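Local coordinates for phosphate ABC transporter, phosphate-binding protein (Clostridium perfringens, PDB 4Q8R), which probably captures phosphate with high affinity outside the cell membrane and hands it to an ABC-type transporter for import, at residues 16-21 against 226-231; 24-27 against 32-35; 46-51 against 69-74; 81-86 against 133-138; 94-99 against 137-142. All blocks are in the same frame, centred on the assembly; numbering follows the deposited sequence. Where two conformers were deposited one is given.

Contact 1. Residues 16-21 against 226-231; sequences PVMEAE and DFILSE. With ZN (zinc ion), chain D.
Two helical turns pass side by side here, closest where Glu-21 and Ile-228 lie with their CA atoms 6.5 Å apart, and no hydrogen bond joins them. Glu-21 carries most of the contact from its side. Its CB points at 226-231, and a bend at its second torsion (chi2 -75°) folds the carboxylate over Ile-228. Along the aliphatic part, Glu-21 CG lies 3.8 Å from Ile-228 CG1, while at the end OE2 of Glu-21 stands 3.8 Å from CG2 of the same isoleucine. The other oxygen, Glu-21 OE1, comes within 3.4 Å of Phe-227 CE2, with the carboxylate turned 83° against the ring. A buried acid among such groups would probably be harder to ionise than one in water. Met-18 adds a sulfur contact, SD to Ile-228 CD1 at 3.8 Å, the two side chains meeting at about a right angle.

Just past Phe-227 comes a helix junction. The carbonyl O of Phe-227 accepts from Ser-230 OG at 2.6 Å and from Ser-230 N, and the same hydroxyl caps Gly-233 N, so Ser-230 follows one helix and is the N-cap of the next. In the conformer given, Glu-231 OE2 then binds a zinc ion at 2.0 Å together with Asp-235, one turn further on.

Helix 231-239 covers Glu-21 through Ile-236 and Val-237, Phe-224 touches both Met-18 and Glu-21, and Ile-76 of strand 71-86 lies against Met-18 and Ile-228. Helices 15-28 and 219-229 therefore pack together against one long strand, with the C-terminal helix alongside.

Contact 2. Residues 24-27 against 32-35; sequences AFKT and VSIE
Lys-26 and Val-32 make the polar half of this contact, Phe-25 and Val-32 the apolar half. A hydrogen bond runs from Lys-26 NZ to Val-32 O at 2.8 Å. The ammonium does not approach in the peptide plane: it sits 45° above it. Lys-26 reaches the carbonyl by bending once, at chi2 (70°), and running straight from there, so that its CD passes 3.5 Å from the same Val-32 O. Lys-26 NZ also donates to Pro-30 O and to a water at 2.6 Å, which gives it three acceptors, two of them backbone carbonyls of the loop leading into the strand.

Apolar packing lies to one side of this grip. The CG of Phe-25 swings away from its own backbone N (chi1 -174°), which sends the ring towards the strand, and Val-32 CG1 meets the ring edge in its plane, 3.9 Å from Phe-25 CE2. Ile-34 is looser, its CG1 4.4 Å from Phe-25 CD2. Phe-224 of helix 219-229 meets the same aromatic ring.

Within the helix, Thr-27 OG1 donates to Ala-24 O at 2.7 Å, in the carbonyl plane. The same oxygen also accepts from the backbone N of that threonine.

The contact ties the end of the helix to the second strand of a beta-alpha-beta crossover, in which strands 6-10 and 34-38 run parallel. Its chemistry is divided: hydrophobic groups pack on the inner side, against helix 219-229, whereas the charge of an exposed lysine is shared between two backbone carbonyls and a water, with no acid among the partners described.

Contact 3. Residues 46-51 against 69-74; sequences KNAMEG and AGLKEV. With ZN (zinc ion), chain F.
Lys-67 NZ is gripped by two groups of 69-74, with a hydrogen bond to Leu-71 O and a salt bridge to Glu-73 OE1 in one of that residue's two conformers, and the side chain of Leu-71 is in turn what meets helix 41-50, at Ala-48 and Met-49. Met-49 curls round the methyl of Ala-69: its CG stands 3.7 Å from Ala-69 CB, and because the chain bends at chi3 (69°) the terminal CE returns to the same Ala-69 CB, again at 3.7 Å. Leu-71 straddles two neighbours on the helix, placing CD1 3.7 Å from Met-49 CG and CD2 3.9 Å from Ala-48 CB. The methionine and leucine chains cross at about a right angle.

Glycines with positive phi stand beside both halves: Gly-51 closes its helix in a Schellman motif, and Gly-70 (phi 93°) turns the chain from a helix into strand 71-86. Further along, Asp-61 and the same conformer of Glu-73 bind a zinc ion, Glu-73 OE2 at 2.2 Å and Glu-73 OE1 at a longer 2.8 Å.

No hydrogen bond crosses between the two segments; apolar groups make the contact, and Lys-67, Glu-73 and the metal lie away from the packed methyls.

Contact 4. Residues 81-86 against 133-138; sequences IALITH and DAFQEI. With ZN (zinc ion), chain E.
Ile-81 overlaps the backbone and methyl of the helix opposite: its CD1 lies 3.9 Å from Ala-134 CB and 4.1 Å from Phe-135 N. The CB of Ile-81 points towards the helix, and the extended chain beyond it (chi2 172°) carries CD1 to that small residue. The branch methyl follows less closely, with Ile-81 CG2 4.4 Å from Phe-135 CD1. Leu-83, two residues on, meets the far end of the phenylalanine. In one of its two conformers its CD1 is 3.6 Å from Phe-135 CE1, and its CD2 lies in the ring plane at the edge, 3.7 Å from the same CE1. This part depends on the conformer and is less certain than the isoleucine contact.

Phe-135 reaches across because its CG is opposite its own backbone N (chi1 178°). Tyr-172 stacks on the ring, Tyr-103 meets it edge-to-face and Ile-99 packs on it, so the aromatic group is wedged among several elements. No hydrogen bond joins the two segments.

Further along segment 81-86, His-86 binds a zinc ion through NE2 at 2.1 Å, with two waters completing the ligands found; its ND1 donates to Val-163 O, which fixes the imidazole's rotation.

The axes of 81-86 and 133-138 run 10.3 Å apart at 82°, a helix laid across a strand of the mixed sheet. Strand 71-86 pairs with 205-213 and also with 169-174 and 182-187, consistent with the strands that link the two lobes of periplasmic-type binding proteins of this superfamily.

Contact 5. Residues 94-99 against 137-142; sequences LTLVQI and EIVGFK
Val-139, Leu-96 and Ile-99 bury the most surface here, and the valine sits in the gap between the other two. The backbones come near at the same place, Leu-96 CA and Val-139 CA being 5.6 Å apart. Val-139 divides its methyls: CG1, placed opposite the backbone N (chi1 173°), stands 3.8 Å from the carbonyl oxygen of Leu-96, whereas its CG2 lies 4.2 Å from Leu-96 CD2. Ile-99 enters one turn later with its branch methyl, CG2 to Val-139 CG2 at 4.0 Å, and it crosses the valine nearly at a right angle. Leu-96 extends past Val-139 towards the preceding residue, where its CD1 is 4.0 Å from Ile-138 O. The ring of Phe-141 meets Val-139 CG1 with its edge, in plane, on the side of its own segment.

The helix that carries Leu-96 and Ile-99 is started by a capping box. Gln-98 N donates to Thr-95 OG1 (3.0 Å, 161° at the hydrogen), and Thr-95 N donates in return to Gln-98 OE1 at 2.9 Å and 168°, in the carbonyl plane on a lone pair. Leu-96 N is taken up by Asp-188 OD1, which would probably also suit the positive end of the helix. On the other side Gly-140 is the first residue to leave helical angles, with positive phi, and its O accepts a weak hydrogen bond from Lys-100 NZ.

Between the two segments themselves no hydrogen bond forms, and their join rests mainly on branched aliphatic groups packed at van der Waals distance, with methyls also against backbone oxygens.

Contacts 1 and 2 share helix 15-28, with centres about 10 Å apart, and touch where Phe-227 packs on Phe-25 and Ala-24. Contact 3, its centre about 19 Å from that of contact 1, is joined to it by Leu-229 on Val-74. Contacts 4 and 5, centres about 8 Å apart, both use helix 130-139, share Glu-137 and Ile-138, and meet where Phe-135 touches Ile-99. Strand 71-86 serves contacts 3 and 4, whose centres are about 26 Å apart. Along the chain, contacts 2 and 3 close in turn, then 4 and 5 end on the same stretch, all within the span of contact 1. Contacts 1 and 5 lie on opposite sides of the chain's centre, consistent with two lobes bridged by that strand.

Contact 1. Residues 16-21 against 226-231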
# COMPACT_ATOMS: atom_id res chain seq x y z
N PRO A 16 2.35 3.86 -8.39
CA PRO A 16 3.65 4.08 -9.01
C PRO A 16 3.99 2.91 -9.95
O PRO A 16 4.39 3.15 -11.10
CB PRO A 16 4.60 4.13 -7.82
CG PRO A 16 3.73 4.86 -6.77
CD PRO A 16 2.39 4.19 -6.94
N VAL A 17 3.77 1.68 -9.51
CA VAL A 17 4.10 0.53 -10.39
C VAL A 17 3.20 0.41 -11.58
O VAL A 17 3.65 0.08 -12.69
CB VAL A 17 4.24 -0.79 -9.61
CG1 VAL A 17 2.93 -1.38 -9.10
CG2 VAL A 17 4.98 -1.85 -10.46
N MET A 18 1.91 0.65 -11.40
CA MET A 18 1.03 0.62 -12.52
C MET A 18 1.37 1.65 -13.59
O MET A 18 1.30 1.35 -14.83
CB MET A 18 -0.44 0.85 -12.04
CG MET A 18 -1.48 0.40 -13.09
SD MET A 18 -1.45 -1.38 -13.45
CE MET A 18 -1.84 -2.13 -11.93
N GLU A 19 1.78 2.87 -13.17
CA GLU A 19 2.20 3.89 -14.14
C GLU A 19 3.48 3.40 -14.90
O GLU A 19 3.60 3.54 -16.14
CB GLU A 19 2.56 5.23 -13.48
CG GLU A 19 1.38 5.94 -12.77
CD GLU A 19 1.81 7.22 -12.04
OE1 GLU A 19 3.02 7.63 -12.11
OE2 GLU A 19 0.93 7.82 -11.43
N ALA A 20 4.41 2.81 -14.17
CA ALA A 20 5.65 2.30 -14.80
C ALA A 20 5.33 1.19 -15.78
O ALA A 20 5.91 1.10 -16.90
CB ALA A 20 6.60 1.82 -13.72
N GLU A 21 4.43 0.31 -15.38
CA GLU A 21 3.96 -0.76 -16.25
C GLU A 21 3.33 -0.23 -17.51
O GLU A 21 3.62 -0.73 -18.64
CB GLU A 21 3.01 -1.73 -15.54
CG GLU A 21 3.55 -2.46 -14.30
CD GLU A 21 4.53 -3.61 -14.60
OE1 GLU A 21 4.83 -3.88 -15.80
OE2 GLU A 21 5.01 -4.21 -13.62
N ASP A 226 -1.14 -9.57 -18.67
CA ASP A 226 -0.13 -10.56 -19.07
C ASP A 226 1.25 -9.91 -19.14
O ASP A 226 2.27 -10.53 -18.77
CB ASP A 226 -0.54 -11.24 -20.39
CG ASP A 226 -1.70 -12.26 -20.21
OD1 ASP A 226 -2.01 -12.71 -19.07
OD2 ASP A 226 -2.33 -12.61 -21.24
N PHE A 227 1.30 -8.65 -19.59
CA PHE A 227 2.58 -7.96 -19.62
C PHE A 227 3.14 -7.74 -18.22
O PHE A 227 4.30 -7.88 -17.97
CB PHE A 227 2.46 -6.64 -20.30
CG PHE A 227 3.69 -5.83 -20.21
CD1 PHE A 227 4.77 -6.11 -21.03
CD2 PHE A 227 3.81 -4.79 -19.27
CE1 PHE A 227 5.92 -5.35 -20.95
CE2 PHE A 227 4.97 -4.04 -19.18
CZ PHE A 227 6.03 -4.31 -20.02
N ILE A 228 2.27 -7.34 -17.29
CA ILE A 228 2.71 -7.11 -15.90
C ILE A 228 3.26 -8.39 -15.28
O ILE A 228 4.23 -8.37 -14.50
CB ILE A 228 1.56 -6.56 -15.04
CG1 ILE A 228 1.13 -5.19 -15.52
CG2 ILE A 228 1.97 -6.53 -13.55
CD1 ILE A 228 -0.18 -4.74 -14.81
N LEU A 229 2.70 -9.53 -15.68
CA LEU A 229 3.12 -10.82 -15.15
C LEU A 229 4.34 -11.41 -15.86
O LEU A 229 4.91 -12.42 -15.39
CB LEU A 229 2.02 -11.85 -15.20
CG LEU A 229 0.79 -11.53 -14.35
CD1 LEU A 229 -0.30 -12.52 -14.63
CD2 LEU A 229 1.17 -11.48 -12.87
N SER A 230 4.70 -10.79 -16.98
CA SER A 230 5.84 -11.21 -17.77
C SER A 230 7.13 -10.92 -17.06
O SER A 230 7.17 -10.22 -15.98
CB SER A 230 5.82 -10.55 -19.15
OG SER A 230 6.22 -9.19 -19.14
N GLU A 231 8.22 -11.44 -17.65
CA GLU A 231 9.51 -11.28 -17.04
C GLU A 231 9.82 -9.75 -16.94
O GLU A 231 10.27 -9.25 -15.88
CB GLU A 231 10.55 -12.17 -17.79
CG GLU A 231 11.79 -12.49 -16.98
CD GLU A 231 12.68 -11.28 -16.84
OE1 GLU A 231 12.59 -10.46 -17.81
OE2 GLU A 231 13.41 -11.17 -15.79
ZN ZN D . 14.66 -9.59 -15.82

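Contact 2. Residues 24-27 against 32-35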
# COMPACT_ATOMS: atom_id res chain seq x y z
N ALA A 24 5.86 1.24 -20.01
CA ALA A 24 6.68 0.21 -20.69
C ALA A 24 5.81 -0.53 -21.71
O ALA A 24 6.28 -0.87 -22.81
CB ALA A 24 7.31 -0.72 -19.70
N PHE A 25 4.57 -0.84 -21.33
CA PHE A 25 3.64 -1.49 -22.22
C PHE A 25 3.34 -0.67 -23.49
O PHE A 25 3.05 -1.28 -24.59
CB PHE A 25 2.34 -1.75 -21.43
CG PHE A 25 1.32 -2.55 -22.17
CD1 PHE A 25 1.56 -3.90 -22.50
CD2 PHE A 25 0.07 -1.99 -22.49
CE1 PHE A 25 0.58 -4.65 -23.16
CE2 PHE A 25 -0.91 -2.73 -23.13
CZ PHE A 25 -0.66 -4.07 -23.47
N LYS A 26 3.43 0.66 -23.40
CA LYS A 26 3.19 1.55 -24.54
C LYS A 26 4.16 1.23 -25.65
O LYS A 26 3.82 1.38 -26.84
CB LYS A 26 3.28 3.04 -24.15
CG LYS A 26 2.74 3.99 -25.20
CD LYS A 26 1.23 3.92 -25.35
CE LYS A 26 0.69 4.88 -26.39
NZ LYS A 26 -0.81 4.83 -26.46
N THR A 27 5.35 0.79 -25.31
CA THR A 27 6.29 0.43 -26.35
C THR A 27 5.94 -0.94 -27.02
O THR A 27 6.30 -1.16 -28.19
CB THR A 27 7.76 0.43 -25.87
OG1 THR A 27 7.94 -0.60 -24.89
CG2 THR A 27 8.13 1.80 -25.30
N VAL A 32 -2.62 0.80 -27.63
CA VAL A 32 -3.41 0.76 -26.42
C VAL A 32 -3.07 1.97 -25.51
O VAL A 32 -1.94 2.45 -25.45
CB VAL A 32 -3.23 -0.60 -25.68
CG1 VAL A 32 -3.94 -0.60 -24.33
CG2 VAL A 32 -3.76 -1.75 -26.54
N SER A 33 -4.10 2.49 -24.85
CA SER A 33 -3.90 3.49 -23.83
C SER A 33 -4.46 2.98 -22.50
O SER A 33 -5.60 2.40 -22.43
CB SER A 33 -4.52 4.81 -24.24
OG SER A 33 -4.06 5.22 -25.53
N ILE A 34 -3.66 3.19 -21.47
CA ILE A 34 -4.01 2.76 -20.14
C ILE A 34 -4.29 4.01 -19.32
O ILE A 34 -3.45 4.91 -19.25
CB ILE A 34 -2.84 2.02 -19.41
CG1 ILE A 34 -2.38 0.84 -20.21
CG2 ILE A 34 -3.27 1.54 -18.05
CD1 ILE A 34 -3.41 -0.16 -20.48
N GLU A 35 -5.45 4.05 -18.70
CA GLU A 35 -5.91 5.23 -17.89
C GLU A 35 -5.91 4.80 -16.42
O GLU A 35 -6.61 3.88 -16.06
CB GLU A 35 -7.29 5.70 -18.32
CG GLU A 35 -7.31 6.23 -19.76
CD GLU A 35 -8.70 6.29 -20.42
OE1 GLU A 35 -8.77 6.71 -21.59
OE2 GLU A 35 -9.72 5.93 -19.81
O HOH W 1 -2.08 6.21 -28.23

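Contact 3. Residues 46-51 against 69-74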
# COMPACT_ATOMS: atom_id res chain seq x y z
N LYS A 46 -14.75 -1.23 -5.93
CA LYS A 46 -16.15 -0.91 -6.24
C LYS A 46 -16.36 -0.46 -7.68
O LYS A 46 -17.39 -0.85 -8.33
CB LYS A 46 -16.58 0.22 -5.31
CG LYS A 46 -18.01 0.63 -5.53
CD LYS A 46 -18.91 -0.53 -5.19
CE LYS A 46 -19.25 -0.68 -3.71
NZ LYS A 46 -20.66 -1.01 -3.85
N ASN A 47 -15.41 0.30 -8.23
CA ASN A 47 -15.50 0.67 -9.64
C ASN A 47 -15.43 -0.57 -10.57
O ASN A 47 -16.16 -0.66 -11.59
CB ASN A 47 -14.41 1.64 -10.04
CG ASN A 47 -14.70 3.06 -9.62
OD1 ASN A 47 -15.86 3.41 -9.31
ND2 ASN A 47 -13.67 3.90 -9.63
N ALA A 48 -14.61 -1.55 -10.21
CA ALA A 48 -14.59 -2.80 -10.96
C ALA A 48 -15.89 -3.61 -10.80
O ALA A 48 -16.39 -4.14 -11.79
CB ALA A 48 -13.37 -3.65 -10.59
N MET A 49 -16.47 -3.66 -9.60
CA MET A 49 -17.73 -4.35 -9.37
C MET A 49 -18.83 -3.69 -10.19
O MET A 49 -19.75 -4.35 -10.68
CB MET A 49 -18.14 -4.25 -7.89
CG MET A 49 -17.27 -5.06 -6.93
SD MET A 49 -17.52 -4.54 -5.22
CE MET A 49 -19.20 -5.16 -4.97
N GLU A 50 -18.79 -2.38 -10.36
CA GLU A 50 -19.87 -1.65 -11.00
C GLU A 50 -19.65 -1.44 -12.46
O GLU A 50 -20.55 -0.95 -13.14
CB GLU A 50 -20.12 -0.28 -10.28
CG GLU A 50 -20.56 -0.47 -8.83
CD GLU A 50 -21.00 0.82 -8.11
OE1 GLU A 50 -20.54 1.94 -8.43
OE2 GLU A 50 -21.84 0.70 -7.19
N GLY A 51 -18.51 -1.84 -13.01
CA GLY A 51 -18.28 -1.64 -14.44
C GLY A 51 -17.81 -0.25 -14.80
O GLY A 51 -17.71 0.10 -16.00
N ALA A 69 -19.49 -10.28 -6.27
CA ALA A 69 -19.90 -9.49 -7.42
C ALA A 69 -19.34 -10.04 -8.71
O ALA A 69 -19.56 -9.44 -9.76
CB ALA A 69 -19.47 -8.05 -7.26
N GLY A 70 -18.58 -11.15 -8.64
CA GLY A 70 -18.02 -11.82 -9.84
C GLY A 70 -16.61 -11.37 -10.19
O GLY A 70 -16.23 -11.36 -11.37
N LEU A 71 -15.83 -10.95 -9.20
CA LEU A 71 -14.48 -10.44 -9.51
C LEU A 71 -13.44 -11.53 -9.50
O LEU A 71 -13.38 -12.31 -8.58
CB LEU A 71 -14.06 -9.33 -8.56
CG LEU A 71 -14.75 -7.96 -8.59
CD1 LEU A 71 -14.21 -7.12 -7.42
CD2 LEU A 71 -14.58 -7.25 -9.93
N LYS A 72 -12.67 -11.63 -10.60
CA LYS A 72 -11.48 -12.45 -10.66
C LYS A 72 -10.34 -11.63 -10.07
O LYS A 72 -10.33 -10.41 -10.15
CB LYS A 72 -11.19 -12.79 -12.11
CG LYS A 72 -12.29 -13.62 -12.80
CD LYS A 72 -12.66 -14.88 -12.00
CE LYS A 72 -13.59 -15.85 -12.77
NZ LYS A 72 -12.92 -16.54 -13.92
N GLU A 73 -9.37 -12.32 -9.47
CA GLU A 73 -8.20 -11.65 -8.97
C GLU A 73 -6.94 -12.16 -9.56
O GLU A 73 -6.76 -13.37 -9.82
CB GLU A 73 -8.12 -11.81 -7.47
CG GLU A 73 -9.46 -11.71 -6.83
CD GLU A 73 -9.38 -12.21 -5.44
OE1 GLU A 73 -10.17 -13.09 -5.08
OE2 GLU A 73 -8.46 -11.78 -4.72
N VAL A 74 -6.03 -11.24 -9.80
CA VAL A 74 -4.69 -11.60 -10.29
C VAL A 74 -3.68 -10.90 -9.37
O VAL A 74 -3.62 -9.66 -9.34
CB VAL A 74 -4.46 -11.15 -11.76
CG1 VAL A 74 -3.04 -11.37 -12.18
CG2 VAL A 74 -5.39 -11.87 -12.67
ZN ZN F . -8.53 -12.94 -2.87
O HOH W 2 -6.81 -13.25 -2.78

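Contact 4. Residues 81-86 against 133-138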
# COMPACT_ATOMS: atom_id res chain seq x y z
N ILE A 81 4.65 -3.07 3.99
CA ILE A 81 4.16 -1.80 4.52
C ILE A 81 5.22 -1.36 5.58
O ILE A 81 5.49 -2.08 6.57
CB ILE A 81 2.82 -1.92 5.20
CG1 ILE A 81 1.73 -2.40 4.18
CG2 ILE A 81 2.42 -0.59 5.87
CD1 ILE A 81 0.42 -2.72 4.80
N ALA A 82 5.78 -0.20 5.34
CA ALA A 82 6.73 0.43 6.24
C ALA A 82 5.98 1.33 7.23
O ALA A 82 4.99 1.92 6.92
CB ALA A 82 7.69 1.28 5.48
N LEU A 83 6.53 1.37 8.44
CA LEU A 83 6.14 2.34 9.47
C LEU A 83 7.18 3.41 9.35
O LEU A 83 8.39 3.15 9.68
CB LEU A 83 6.26 1.79 10.87
CG LEU A 83 5.11 1.05 11.48
CD1 LEU A 83 3.97 1.99 11.61
CD2 LEU A 83 4.78 -0.17 10.67
N ILE A 84 6.78 4.57 8.88
CA ILE A 84 7.72 5.65 8.63
C ILE A 84 7.68 6.71 9.71
O ILE A 84 6.58 7.08 10.20
CB ILE A 84 7.54 6.26 7.25
CG1 ILE A 84 6.10 6.69 6.96
CG2 ILE A 84 8.00 5.24 6.20
CD1 ILE A 84 6.02 7.66 5.82
N THR A 85 8.86 7.23 10.04
CA THR A 85 9.01 8.34 10.92
C THR A 85 9.70 9.45 10.16
O THR A 85 10.23 9.27 9.05
CB THR A 85 9.80 7.98 12.19
OG1 THR A 85 11.16 7.73 11.79
CG2 THR A 85 9.28 6.77 12.92
N HIS A 86 9.66 10.64 10.73
CA HIS A 86 10.54 11.70 10.28
C HIS A 86 12.02 11.24 10.37
O HIS A 86 12.40 10.44 11.22
CB HIS A 86 10.34 12.93 11.15
CG HIS A 86 10.75 14.20 10.54
ND1 HIS A 86 9.96 14.93 9.67
CD2 HIS A 86 11.90 14.92 10.69
CE1 HIS A 86 10.57 16.05 9.36
NE2 HIS A 86 11.77 16.03 9.92
N ASP A 133 -6.36 -1.23 5.93
CA ASP A 133 -6.95 -2.51 6.24
C ASP A 133 -5.92 -3.57 6.64
O ASP A 133 -6.02 -4.26 7.66
CB ASP A 133 -7.79 -2.97 5.07
CG ASP A 133 -8.40 -4.34 5.29
OD1 ASP A 133 -7.80 -5.40 5.00
OD2 ASP A 133 -9.52 -4.35 5.75
N ALA A 134 -4.90 -3.73 5.78
CA ALA A 134 -3.86 -4.70 6.04
C ALA A 134 -3.03 -4.37 7.26
O ALA A 134 -2.75 -5.24 8.07
CB ALA A 134 -2.91 -4.77 4.84
N PHE A 135 -2.70 -3.11 7.42
CA PHE A 135 -1.96 -2.67 8.60
C PHE A 135 -2.69 -2.98 9.88
O PHE A 135 -2.13 -3.55 10.83
CB PHE A 135 -1.75 -1.14 8.50
CG PHE A 135 -1.04 -0.53 9.68
CD1 PHE A 135 0.38 -0.57 9.75
CD2 PHE A 135 -1.71 0.12 10.67
CE1 PHE A 135 1.08 -0.04 10.80
CE2 PHE A 135 -1.01 0.69 11.76
CZ PHE A 135 0.38 0.62 11.83
N GLN A 136 -3.98 -2.64 9.91
CA GLN A 136 -4.75 -2.90 11.13
C GLN A 136 -4.91 -4.35 11.47
O GLN A 136 -4.79 -4.77 12.62
CB GLN A 136 -6.11 -2.19 11.05
CG GLN A 136 -5.96 -0.70 11.05
CD GLN A 136 -7.23 0.10 10.91
OE1 GLN A 136 -7.23 1.32 11.09
NE2 GLN A 136 -8.30 -0.54 10.43
N GLU A 137 -5.08 -5.17 10.44
CA GLU A 137 -5.17 -6.61 10.57
C GLU A 137 -3.90 -7.22 11.13
O GLU A 137 -3.93 -8.05 12.01
CB GLU A 137 -5.51 -7.26 9.19
CG GLU A 137 -5.81 -8.74 9.32
CD GLU A 137 -6.44 -9.39 8.09
OE1 GLU A 137 -6.25 -10.61 7.92
OE2 GLU A 137 -7.14 -8.70 7.32
N ILE A 138 -2.76 -6.79 10.60
CA ILE A 138 -1.49 -7.38 11.01
C ILE A 138 -1.04 -6.91 12.40
O ILE A 138 -0.63 -7.73 13.25
CB ILE A 138 -0.40 -7.13 9.99
CG1 ILE A 138 -0.77 -7.89 8.72
CG2 ILE A 138 0.97 -7.56 10.55
CD1 ILE A 138 0.03 -7.57 7.49
ZN ZN E . 13.12 17.59 10.01
O HOH W 3 11.81 19.33 10.25
O HOH W 4 14.04 17.82 11.74

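Contact 5. Residues 94-99 against 137-142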
# COMPACT_ATOMS: atom_id res chain seq x y z
N LEU A 94 10.62 -0.97 16.33
CA LEU A 94 9.42 -1.15 17.14
C LEU A 94 8.90 -2.57 17.00
O LEU A 94 8.98 -3.16 15.91
CB LEU A 94 8.33 -0.16 16.69
CG LEU A 94 8.59 1.34 16.94
CD1 LEU A 94 7.57 2.23 16.29
CD2 LEU A 94 8.63 1.59 18.44
N THR A 95 8.34 -3.13 18.06
CA THR A 95 7.64 -4.42 17.99
C THR A 95 6.19 -4.16 17.48
O THR A 95 5.67 -3.02 17.56
CB THR A 95 7.61 -5.09 19.34
OG1 THR A 95 6.77 -4.29 20.22
CG2 THR A 95 9.03 -5.29 19.89
N LEU A 96 5.51 -5.20 16.97
CA LEU A 96 4.17 -5.01 16.51
C LEU A 96 3.27 -4.51 17.64
O LEU A 96 2.40 -3.67 17.40
CB LEU A 96 3.57 -6.25 15.90
CG LEU A 96 4.00 -6.65 14.49
CD1 LEU A 96 3.30 -7.95 14.14
CD2 LEU A 96 3.65 -5.57 13.50
N VAL A 97 3.48 -5.01 18.84
CA VAL A 97 2.65 -4.58 19.97
C VAL A 97 2.94 -3.14 20.35
O VAL A 97 1.99 -2.39 20.77
CB VAL A 97 2.68 -5.56 21.11
CG1 VAL A 97 4.01 -5.61 21.88
CG2 VAL A 97 1.48 -5.28 22.07
N GLN A 98 4.22 -2.69 20.26
CA GLN A 98 4.47 -1.25 20.44
C GLN A 98 3.68 -0.44 19.41
O GLN A 98 3.08 0.60 19.72
CB GLN A 98 5.93 -0.89 20.35
CG GLN A 98 6.70 -1.31 21.58
CD GLN A 98 8.18 -1.07 21.42
OE1 GLN A 98 8.74 -1.50 20.43
NE2 GLN A 98 8.81 -0.51 22.41
N ILE A 99 3.65 -0.90 18.14
CA ILE A 99 2.96 -0.18 17.10
C ILE A 99 1.43 -0.12 17.44
O ILE A 99 0.79 0.91 17.27
CB ILE A 99 3.23 -0.81 15.71
CG1 ILE A 99 4.69 -0.63 15.39
CG2 ILE A 99 2.41 -0.14 14.62
CD1 ILE A 99 5.22 -1.58 14.33
N GLU A 137 -5.08 -5.17 10.44
CA GLU A 137 -5.17 -6.61 10.57
C GLU A 137 -3.90 -7.22 11.13
O GLU A 137 -3.93 -8.05 12.01
CB GLU A 137 -5.51 -7.26 9.19
CG GLU A 137 -5.81 -8.74 9.32
CD GLU A 137 -6.44 -9.39 8.09
OE1 GLU A 137 -6.25 -10.61 7.92
OE2 GLU A 137 -7.14 -8.70 7.32
N ILE A 138 -2.76 -6.79 10.60
CA ILE A 138 -1.49 -7.38 11.01
C ILE A 138 -1.04 -6.91 12.40
O ILE A 138 -0.63 -7.73 13.25
CB ILE A 138 -0.40 -7.13 9.99
CG1 ILE A 138 -0.77 -7.89 8.72
CG2 ILE A 138 0.97 -7.56 10.55
CD1 ILE A 138 0.03 -7.57 7.49
N VAL A 139 -1.14 -5.59 12.62
CA VAL A 139 -0.81 -4.96 13.93
C VAL A 139 -1.77 -5.45 15.00
O VAL A 139 -1.37 -5.69 16.13
CB VAL A 139 -0.76 -3.44 13.80
CG1 VAL A 139 -0.58 -2.74 15.16
CG2 VAL A 139 0.38 -3.06 12.83
N GLY A 140 -3.04 -5.64 14.62
CA GLY A 140 -3.98 -6.28 15.49
C GLY A 140 -4.95 -5.39 16.24
O GLY A 140 -5.17 -5.57 17.44
N PHE A 141 -5.45 -4.40 15.56
CA PHE A 141 -6.49 -3.52 16.10
C PHE A 141 -7.58 -3.29 15.08
O PHE A 141 -7.35 -3.36 13.89
CB PHE A 141 -5.93 -2.19 16.72
CG PHE A 141 -5.37 -1.23 15.75
CD1 PHE A 141 -4.03 -1.43 15.21
CD2 PHE A 141 -6.08 -0.15 15.31
CE1 PHE A 141 -3.51 -0.55 14.31
CE2 PHE A 141 -5.55 0.73 14.38
CZ PHE A 141 -4.23 0.53 13.88
N LYS A 142 -8.75 -2.96 15.61
CA LYS A 142 -9.92 -2.62 14.83
C LYS A 142 -10.03 -1.12 14.60
O LYS A 142 -9.49 -0.34 15.36
CB LYS A 142 -11.17 -3.21 15.52
CG LYS A 142 -11.18 -4.75 15.54
CD LYS A 142 -10.76 -5.34 14.18
CE LYS A 142 -11.12 -6.82 13.91
NZ LYS A 142 -10.22 -7.74 14.63